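Local structure of delta-aminolevulinic acid dehydratase (Toxoplasma gondii ME49, 3OBK) at residues A[143-146]-A[147-151]; A[155-158]-A[159-162]; A[312-315]-A[316-320]. The protein catalyses the condensation of two molecules of 5-aminolevulinic acid to porphobilinogen, an early step of tetrapyrrole biosynthesis, and assembles as an octamer. All blocks are in the same frame, centred on the assembly; numbering follows the deposited sequence.

Contact 1: residues A[143-146]-A[147-151]. With PBG (3-[5-(aminomethyl)-4-(carboxymethyl)-1H-pyrrol-3-yl]propanoic acid), chain L.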
ATOM      1  N   MET A 143     -18.345  19.648  39.269  1.00 23.53           N
ATOM      2  CA  MET A 143     -19.084  19.848  38.037  1.00 23.79           C
ATOM      3  C   MET A 143     -19.236  18.557  37.256  1.00 22.83           C
ATOM      4  O   MET A 143     -19.958  18.525  36.271  1.00 22.35           O
ATOM      5  CB  MET A 143     -18.363  20.863  37.172  1.00 24.55           C
ATOM      6  CG  MET A 143     -18.103  22.199  37.875  1.00 26.93           C
ATOM      7  SD  MET A 143     -19.553  23.219  37.873  1.00 32.71           S
ATOM      8  CE  MET A 143     -20.179  23.001  39.526  1.00 34.38           C
ATOM      9  N   GLY A 144     -18.577  17.491  37.699  1.00 22.37           N
ATOM     10  CA  GLY A 144     -18.578  16.242  36.949  1.00 21.91           C
ATOM     11  C   GLY A 144     -17.897  16.325  35.584  1.00 21.41           C
ATOM     12  O   GLY A 144     -18.254  15.602  34.669  1.00 20.33           O
ATOM     13  N   HIS A 145     -16.912  17.215  35.449  1.00 21.45           N
ATOM     14  CA  HIS A 145     -16.099  17.283  34.240  1.00 21.23           C
ATOM     15  C   HIS A 145     -14.640  16.875  34.475  1.00 20.82           C
ATOM     16  O   HIS A 145     -14.120  17.005  35.587  1.00 20.52           O
ATOM     17  CB  HIS A 145     -16.191  18.671  33.637  1.00 21.34           C
ATOM     18  CG  HIS A 145     -17.501  18.934  32.987  1.00 21.37           C
ATOM     19  ND1 HIS A 145     -17.775  18.536  31.700  1.00 20.84           N
ATOM     20  CD2 HIS A 145     -18.632  19.506  33.459  1.00 22.47           C
ATOM     21  CE1 HIS A 145     -19.011  18.886  31.394  1.00 22.46           C
ATOM     22  NE2 HIS A 145     -19.559  19.462  32.449  1.00 22.22           N
ATOM     23  N   ASP A 146     -14.007  16.371  33.414  1.00 20.32           N
ATOM     24  CA  ASP A 146     -12.627  15.887  33.466  1.00 20.08           C
ATOM     25  C   ASP A 146     -11.620  17.024  33.554  1.00 20.04           C
ATOM     26  O   ASP A 146     -10.456  16.790  33.803  1.00 20.81           O
ATOM     27  CB  ASP A 146     -12.285  15.047  32.236  1.00 19.92           C
ATOM     28  CG  ASP A 146     -13.173  13.815  32.073  1.00 19.95           C
ATOM     29  OD1 ASP A 146     -14.358  13.840  32.448  1.00 22.36           O
ATOM     30  OD2 ASP A 146     -12.692  12.832  31.497  1.00 19.46           O
ATOM     31  N   GLY A 147     -12.053  18.253  33.334  1.00 20.25           N
ATOM     32  CA  GLY A 147     -11.201  19.416  33.499  1.00 20.57           C
ATOM     33  C   GLY A 147     -11.842  20.535  34.310  1.00 21.11           C
ATOM     34  O   GLY A 147     -12.992  20.425  34.779  1.00 21.03           O
ATOM     35  N   VAL A 148     -11.085  21.609  34.478  1.00 21.85           N
ATOM     36  CA  VAL A 148     -11.569  22.787  35.183  1.00 23.00           C
ATOM     37  C   VAL A 148     -12.562  23.556  34.317  1.00 23.24           C
ATOM     38  O   VAL A 148     -12.311  23.787  33.156  1.00 22.76           O
ATOM     39  CB  VAL A 148     -10.430  23.708  35.572  1.00 23.29           C
ATOM     40  CG1 VAL A 148     -10.984  24.926  36.281  1.00 24.24           C
ATOM     41  CG2 VAL A 148      -9.445  22.973  36.468  1.00 22.89           C
ATOM     42  N   VAL A 149     -13.697  23.916  34.904  1.00 24.19           N
ATOM     43  CA  VAL A 149     -14.762  24.603  34.206  1.00 24.94           C
ATOM     44  C   VAL A 149     -14.680  26.087  34.508  1.00 26.32           C
ATOM     45  O   VAL A 149     -14.632  26.490  35.662  1.00 27.02           O
ATOM     46  CB  VAL A 149     -16.138  24.064  34.616  1.00 25.00           C
ATOM     47  CG1 VAL A 149     -17.239  24.806  33.869  1.00 24.56           C
ATOM     48  CG2 VAL A 149     -16.225  22.557  34.362  1.00 23.10           C
ATOM     49  N   ASP A 150     -14.627  26.899  33.464  1.00 27.71           N
ATOM     50  CA  ASP A 150     -14.504  28.329  33.633  1.00 29.15           C
ATOM     51  C   ASP A 150     -15.854  28.855  34.122  1.00 30.14           C
ATOM     52  O   ASP A 150     -16.900  28.493  33.578  1.00 29.20           O
ATOM     53  CB  ASP A 150     -14.075  29.012  32.322  1.00 29.40           C
ATOM     54  CG  ASP A 150     -13.931  30.526  32.463  1.00 30.43           C
ATOM     55  OD1 ASP A 150     -13.102  30.982  33.256  1.00 32.31           O
ATOM     56  OD2 ASP A 150     -14.659  31.268  31.794  1.00 32.04           O
ATOM     57  N   GLU A 151     -15.795  29.702  35.154  1.00 31.54           N
ATOM     58  CA  GLU A 151     -16.970  30.313  35.776  1.00 32.48           C
ATOM     59  C   GLU A 151     -17.803  31.056  34.757  1.00 33.19           C
ATOM     60  O   GLU A 151     -19.003  30.806  34.641  1.00 33.90           O
ATOM     61  CB  GLU A 151     -16.543  31.302  36.878  1.00 33.61           C
TER
HETATM   62  CHA PBG L 360     -13.278   9.587  33.774  1.00 19.71           C
HETATM   63  C1A PBG L 360     -13.619   8.177  33.416  1.00 19.58           C
HETATM   64  C2A PBG L 360     -14.836   7.720  32.920  1.00 19.49           C
HETATM   65  C3A PBG L 360     -14.685   6.358  32.735  1.00 16.46           C
HETATM   66  C4A PBG L 360     -13.371   6.047  33.034  1.00 18.81           C
HETATM   67  NA  PBG L 360     -12.754   7.153  33.470  1.00 19.44           N
HETATM   68  C5A PBG L 360     -16.139   8.471  32.779  1.00 21.31           C
HETATM   69  C6A PBG L 360     -16.195   9.516  31.750  1.00 19.95           C
HETATM   70  O1A PBG L 360     -15.093   9.957  31.328  1.00 22.89           O
HETATM   71  O2A PBG L 360     -17.299   9.987  31.395  1.00 16.92           O
HETATM   72  C7A PBG L 360     -15.750   5.430  32.296  1.00 14.72           C
HETATM   73  C8A PBG L 360     -15.479   3.980  32.444  1.00 12.13           C
HETATM   74  C9A PBG L 360     -16.609   3.047  32.309  1.00  9.48           C
HETATM   75  O3A PBG L 360     -16.493   1.940  32.826  1.00 14.05           O
HETATM   76  O4A PBG L 360     -17.750   3.396  31.965  1.00  9.26           O
HETATM   77  N1  PBG L 360     -12.283  10.257  33.002  1.00 18.89           N

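Contact 2: residues A[155-158]-A[159-162]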
ATOM      1  N   LYS A 155     -16.760  26.785  29.622  1.00 25.12           N
ATOM      2  CA  LYS A 155     -15.812  25.967  28.883  1.00 24.35           C
ATOM      3  C   LYS A 155     -14.931  25.165  29.839  1.00 23.26           C
ATOM      4  O   LYS A 155     -14.562  25.633  30.925  1.00 22.44           O
ATOM      5  CB  LYS A 155     -14.906  26.828  27.973  1.00 25.10           C
ATOM      6  CG  LYS A 155     -15.483  27.189  26.577  1.00 26.86           C
ATOM      7  CD  LYS A 155     -14.678  28.313  25.906  1.00 30.33           C
ATOM      8  CE  LYS A 155     -15.411  29.013  24.710  1.00 32.15           C
ATOM      9  NZ  LYS A 155     -14.733  30.307  24.242  1.00 31.20           N
ATOM     10  N   ILE A 156     -14.603  23.953  29.407  1.00 21.89           N
ATOM     11  CA  ILE A 156     -13.584  23.147  30.037  1.00 21.19           C
ATOM     12  C   ILE A 156     -12.236  23.589  29.485  1.00 20.71           C
ATOM     13  O   ILE A 156     -11.863  23.205  28.395  1.00 21.01           O
ATOM     14  CB  ILE A 156     -13.792  21.643  29.739  1.00 20.96           C
ATOM     15  CG1 ILE A 156     -15.069  21.121  30.447  1.00 20.49           C
ATOM     16  CG2 ILE A 156     -12.566  20.857  30.189  1.00 20.21           C
ATOM     17  CD1 ILE A 156     -16.408  21.480  29.784  1.00 19.07           C
ATOM     18  N   VAL A 157     -11.502  24.379  30.249  1.00 20.56           N
ATOM     19  CA  VAL A 157     -10.309  25.054  29.743  1.00 20.08           C
ATOM     20  C   VAL A 157      -9.135  24.115  29.708  1.00 18.79           C
ATOM     21  O   VAL A 157      -8.806  23.484  30.705  1.00 18.61           O
ATOM     22  CB  VAL A 157      -9.951  26.346  30.553  1.00 20.95           C
ATOM     23  CG1 VAL A 157     -11.134  27.304  30.554  1.00 21.09           C
ATOM     24  CG2 VAL A 157      -9.512  26.034  31.957  1.00 20.51           C
ATOM     25  N   ASN A 158      -8.508  24.045  28.539  1.00 17.81           N
ATOM     26  CA  ASN A 158      -7.565  22.995  28.241  1.00 16.64           C
ATOM     27  C   ASN A 158      -6.284  23.025  29.046  1.00 16.25           C
ATOM     28  O   ASN A 158      -5.956  22.063  29.735  1.00 15.58           O
ATOM     29  CB  ASN A 158      -7.189  23.007  26.776  1.00 16.33           C
ATOM     30  CG  ASN A 158      -6.592  21.696  26.346  1.00 16.10           C
ATOM     31  OD1 ASN A 158      -7.332  20.751  26.054  1.00 15.92           O
ATOM     32  ND2 ASN A 158      -5.252  21.605  26.341  1.00 12.75           N
ATOM     33  N   ASP A 159      -5.557  24.119  28.926  1.00 16.08           N
ATOM     34  CA  ASP A 159      -4.189  24.171  29.382  1.00 16.69           C
ATOM     35  C   ASP A 159      -4.072  24.216  30.901  1.00 16.63           C
ATOM     36  O   ASP A 159      -3.153  23.653  31.489  1.00 16.11           O
ATOM     37  CB  ASP A 159      -3.514  25.401  28.780  1.00 17.58           C
ATOM     38  CG  ASP A 159      -3.455  25.347  27.258  1.00 17.84           C
ATOM     39  OD1 ASP A 159      -3.814  24.310  26.647  1.00 14.68           O
ATOM     40  OD2 ASP A 159      -3.034  26.369  26.687  1.00 19.16           O
ATOM     41  N   LEU A 160      -5.014  24.888  31.533  1.00 16.98           N
ATOM     42  CA  LEU A 160      -5.029  24.983  32.968  1.00 17.67           C
ATOM     43  C   LEU A 160      -5.374  23.590  33.495  1.00 16.95           C
ATOM     44  O   LEU A 160      -4.834  23.140  34.518  1.00 16.25           O
ATOM     45  CB  LEU A 160      -6.022  26.062  33.416  1.00 17.93           C
ATOM     46  CG  LEU A 160      -6.154  26.247  34.932  1.00 19.50           C
ATOM     47  CD1 LEU A 160      -4.777  26.585  35.561  1.00 19.31           C
ATOM     48  CD2 LEU A 160      -7.246  27.287  35.280  1.00 18.05           C
ATOM     49  N   THR A 161      -6.232  22.887  32.757  1.00 16.50           N
ATOM     50  CA  THR A 161      -6.566  21.509  33.118  1.00 16.01           C
ATOM     51  C   THR A 161      -5.348  20.618  33.012  1.00 16.28           C
ATOM     52  O   THR A 161      -5.106  19.827  33.904  1.00 16.13           O
ATOM     53  CB  THR A 161      -7.732  20.952  32.292  1.00 15.56           C
ATOM     54  OG1 THR A 161      -8.920  21.662  32.639  1.00 12.87           O
ATOM     55  CG2 THR A 161      -7.928  19.447  32.568  1.00 15.03           C
ATOM     56  N   VAL A 162      -4.539  20.785  31.968  1.00 16.84           N
ATOM     57  CA  VAL A 162      -3.323  19.981  31.842  1.00 17.56           C
ATOM     58  C   VAL A 162      -2.398  20.183  33.056  1.00 18.72           C
ATOM     59  O   VAL A 162      -1.850  19.224  33.607  1.00 18.26           O
ATOM     60  CB  VAL A 162      -2.585  20.249  30.497  1.00 18.07           C
ATOM     61  CG1 VAL A 162      -1.216  19.537  30.448  1.00 16.55           C
ATOM     62  CG2 VAL A 162      -3.462  19.784  29.335  1.00 16.83           C
TER

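Contact 3: residues A[312-315]-A[316-320]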
ATOM      1  N   ASP A 312     -20.861 -17.865  28.113  1.00 17.45           N
ATOM      2  CA  ASP A 312     -20.523 -18.021  26.706  1.00 17.53           C
ATOM      3  C   ASP A 312     -20.283 -16.658  26.078  1.00 16.31           C
ATOM      4  O   ASP A 312     -19.319 -16.463  25.353  1.00 16.16           O
ATOM      5  CB  ASP A 312     -21.651 -18.683  25.933  1.00 18.25           C
ATOM      6  CG  ASP A 312     -21.878 -20.115  26.324  1.00 21.41           C
ATOM      7  OD1 ASP A 312     -20.888 -20.846  26.547  1.00 22.21           O
ATOM      8  OD2 ASP A 312     -23.073 -20.508  26.343  1.00 25.91           O
ATOM      9  N   THR A 313     -21.185 -15.731  26.367  1.00 15.10           N
ATOM     10  CA  THR A 313     -21.177 -14.442  25.753  1.00 14.25           C
ATOM     11  C   THR A 313     -19.972 -13.636  26.276  1.00 12.76           C
ATOM     12  O   THR A 313     -19.236 -13.084  25.495  1.00 11.85           O
ATOM     13  CB  THR A 313     -22.585 -13.750  25.924  1.00 15.00           C
ATOM     14  OG1 THR A 313     -22.873 -13.529  27.305  1.00 17.09           O
ATOM     15  CG2 THR A 313     -23.692 -14.655  25.362  1.00 12.55           C
ATOM     16  N   VAL A 314     -19.698 -13.653  27.579  1.00 12.26           N
ATOM     17  CA  VAL A 314     -18.495 -12.995  28.095  1.00 11.20           C
ATOM     18  C   VAL A 314     -17.231 -13.516  27.404  1.00 11.32           C
ATOM     19  O   VAL A 314     -16.429 -12.734  26.942  1.00 11.34           O
ATOM     20  CB  VAL A 314     -18.344 -13.097  29.626  1.00 11.03           C
ATOM     21  CG1 VAL A 314     -16.950 -12.690  30.058  1.00 10.06           C
ATOM     22  CG2 VAL A 314     -19.362 -12.193  30.332  1.00 10.98           C
ATOM     23  N   LEU A 315     -17.074 -14.830  27.294  1.00 11.30           N
ATOM     24  CA  LEU A 315     -15.877 -15.414  26.691  1.00 10.63           C
ATOM     25  C   LEU A 315     -15.737 -15.113  25.207  1.00 10.52           C
ATOM     26  O   LEU A 315     -14.602 -15.040  24.710  1.00 11.10           O
ATOM     27  CB  LEU A 315     -15.834 -16.939  26.903  1.00 11.20           C
ATOM     28  CG  LEU A 315     -15.748 -17.454  28.357  1.00 12.02           C
ATOM     29  CD1 LEU A 315     -15.770 -18.980  28.502  1.00 11.43           C
ATOM     30  CD2 LEU A 315     -14.523 -16.863  29.035  1.00 11.53           C
ATOM     31  N   GLU A 316     -16.854 -14.959  24.490  1.00 10.44           N
ATOM     32  CA  GLU A 316     -16.819 -14.571  23.062  1.00 10.35           C
ATOM     33  C   GLU A 316     -16.452 -13.077  22.907  1.00 10.28           C
ATOM     34  O   GLU A 316     -15.696 -12.676  22.031  1.00 10.26           O
ATOM     35  CB  GLU A 316     -18.171 -14.860  22.425  1.00 10.62           C
ATOM     36  CG  GLU A 316     -18.352 -14.348  21.011  1.00 10.57           C
ATOM     37  CD  GLU A 316     -19.654 -14.819  20.357  1.00 12.32           C
ATOM     38  OE1 GLU A 316     -20.344 -15.725  20.911  1.00 15.15           O
ATOM     39  OE2 GLU A 316     -20.008 -14.280  19.286  1.00 10.91           O
ATOM     40  N   VAL A 317     -17.002 -12.259  23.793  1.00 10.10           N
ATOM     41  CA  VAL A 317     -16.724 -10.855  23.816  1.00  9.69           C
ATOM     42  C   VAL A 317     -15.230 -10.656  23.971  1.00  9.39           C
ATOM     43  O   VAL A 317     -14.615  -9.954  23.199  1.00  9.19           O
ATOM     44  CB  VAL A 317     -17.517 -10.178  24.966  1.00 10.10           C
ATOM     45  CG1 VAL A 317     -16.926  -8.797  25.326  1.00 11.06           C
ATOM     46  CG2 VAL A 317     -18.986 -10.078  24.579  1.00  9.67           C
ATOM     47  N   LEU A 318     -14.631 -11.312  24.946  1.00  9.52           N
ATOM     48  CA  LEU A 318     -13.179 -11.156  25.173  1.00  9.28           C
ATOM     49  C   LEU A 318     -12.334 -11.630  23.968  1.00  9.31           C
ATOM     50  O   LEU A 318     -11.362 -10.986  23.588  1.00  9.15           O
ATOM     51  CB  LEU A 318     -12.760 -11.869  26.452  1.00  9.39           C
ATOM     52  CG  LEU A 318     -13.436 -11.421  27.752  1.00  9.39           C
ATOM     53  CD1 LEU A 318     -12.920 -12.219  28.915  1.00  9.55           C
ATOM     54  CD2 LEU A 318     -13.225  -9.925  27.997  1.00  9.78           C
ATOM     55  N   LYS A 319     -12.741 -12.736  23.358  1.00  9.54           N
ATOM     56  CA  LYS A 319     -12.119 -13.195  22.131  1.00  9.61           C
ATOM     57  C   LYS A 319     -12.267 -12.161  21.028  1.00  9.55           C
ATOM     58  O   LYS A 319     -11.324 -11.925  20.286  1.00  9.52           O
ATOM     59  CB  LYS A 319     -12.710 -14.536  21.671  1.00  9.94           C
ATOM     60  CG  LYS A 319     -12.036 -15.180  20.500  1.00 10.07           C
ATOM     61  CD  LYS A 319     -10.560 -15.434  20.742  1.00 10.01           C
ATOM     62  CE  LYS A 319     -10.289 -16.480  21.785  1.00 10.53           C
ATOM     63  NZ  LYS A 319     -10.698 -17.876  21.352  1.00 10.58           N
ATOM     64  N   SER A 320     -13.434 -11.531  20.941  1.00  9.72           N
ATOM     65  CA  SER A 320     -13.646 -10.470  19.954  1.00 10.12           C
ATOM     66  C   SER A 320     -12.719  -9.240  20.116  1.00  9.47           C
ATOM     67  O   SER A 320     -12.182  -8.774  19.148  1.00  9.21           O
ATOM     68  CB  SER A 320     -15.125 -10.057  19.925  1.00 10.32           C
ATOM     69  OG  SER A 320     -15.907 -11.102  19.330  1.00  9.64           O
TER

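Contact 1: residues A[143-146]-A[147-151]
Between Met143 and Val149 the backbone swings round in an irregular bend, which has Gly144 at positive phi (65°) and brings Val149 back against Met143 and His145, its side chain crossing theirs at a slant. Val149 carries the apolar contact through one methyl: CG2 lies 3.9 Å from Met143 CB and 4.0 Å from His145 CB. Beside the imidazole this methyl of Val149, CG2, sits obliquely, 4.0 Å from His145 CD2. Met143 CG is anti to its own carbonyl carbon (chi1 -55°), and the chain then bends away from Val149 toward its sulfur. The His145 ring is gripped at both nitrogens, ND1 by Tyr239 OH and NE2 by Thr234 OG1, which fixes its rotation; the same Tyr239 hydroxyl is hydrogen-bonded to the backbone N of Asp146. All of this belongs to the loop that follows strand 130-135 of the TIM barrel and leads to helix 158-175, and it brings Asp146 to the product, porphobilinogen. Asp146 OD2 accepts a hydrogen bond of 3.0 Å from the aminomethyl nitrogen N1 of the product, while OD1 forms a salt bridge with Lys236 NZ.

Contact 2: residues A[155-158]-A[159-162]
Thr161 reaches back to the N-cap residue, Val157, and closes the first turn of the helix with its hydroxyl. OG1 of Thr161 donates to Val157 O at 2.7 Å, coming in 20° out of the carbonyl plane, and Thr161 N adds a weak bond to the same oxygen. The hydroxyl can do this because OG1 stands beside its own backbone N, anti to the carbonyl carbon (chi1 -67°). The regular helix bonding is under way one residue later, where Val162 N meets Asn158 O at 2.9 Å. On the flank, Val157 CG2 rests 3.8 Å from Leu160 CB, the two side chains lying alongside and pointing the same way. Asn158 ND2 donates to Asp159 OD1 at 3.1 Å, nearly in its amide plane, although amide and carboxylate are turned 81° apart. Partners further out hold both groups: Asn158 OD1 accepts from Asp187 N, and Asp159 forms a salt bridge with Arg22 of a second subunit. Thr161 OG1 also takes the N-H of Val148. The turn thus begins helix 158-175 after the loop from strand 130-135, with Val162 packed on Arg189 and Ala192 of helix 189-199 and the Asp159 side against the second subunit.

Contact 3: residues A[312-315]-A[316-320]
Leu318 lies one helical turn after Val314, and its branched side chain runs back over that residue. Its CB is 3.8 Å from Val314 O; CG comes nearer, 3.4 Å from the same oxygen. At the tip, Leu318 CD1 meets Val314 CG1 at 4.2 Å, a loose apolar touch between neighbouring turns. CG is anti to the Leu318 carbonyl carbon (chi1 -59°), which lays it over the preceding turn. Val314 O is meanwhile held by Leu318 N at 3.0 Å, close to straight at 166°. Val317 N repeats the alpha-helical i to i+4 bond to Thr313 O, and Val317 CG2 leans on that oxygen at 3.2 Å. The bond from Lys319 N to Leu315 O is longer, 3.3 Å, and its donor stands above the carbonyl plane; that oxygen also takes the hydroxyl of Tyr356 of a fourth subunit. Extended beyond CG, Glu316 puts its carboxylate among Tyr272, Ser216 and Ser217 of a second subunit, while Lys319 NZ bonds to Ser244 OG of that subunit and forms a salt bridge with the C-terminal carboxylate of Tyr356 of the fourth. Helix 310-324 also packs on its own chain, Val314 on Leu299 of helix 293-305 and Trp340 of helix 334-346, Leu318 on Ala337 of the latter.

How the contacts relate
Along the chain the three contacts come in series. Contacts 1 and 2 are near neighbours, their centres 8 Å apart: contact 1 in the loop between strand 130-135 and helix 158-175, contact 2 where that loop enters the helix. They also touch: Asp150 N probably bonds to Lys155 O at 2.8 Å within the loop, and Thr161 of the helix's first turn bonds to Val148, tying loop to helix. Contact 3 lies across the chain's centre, about 37 Å from contact 1 and 38 Å from contact 2 between centres, on helix 310-324 just before barrel strand 328-331. Contacts 2 and 3 both meet the second subunit, so one neighbour of the octamer is met at two widely separated places.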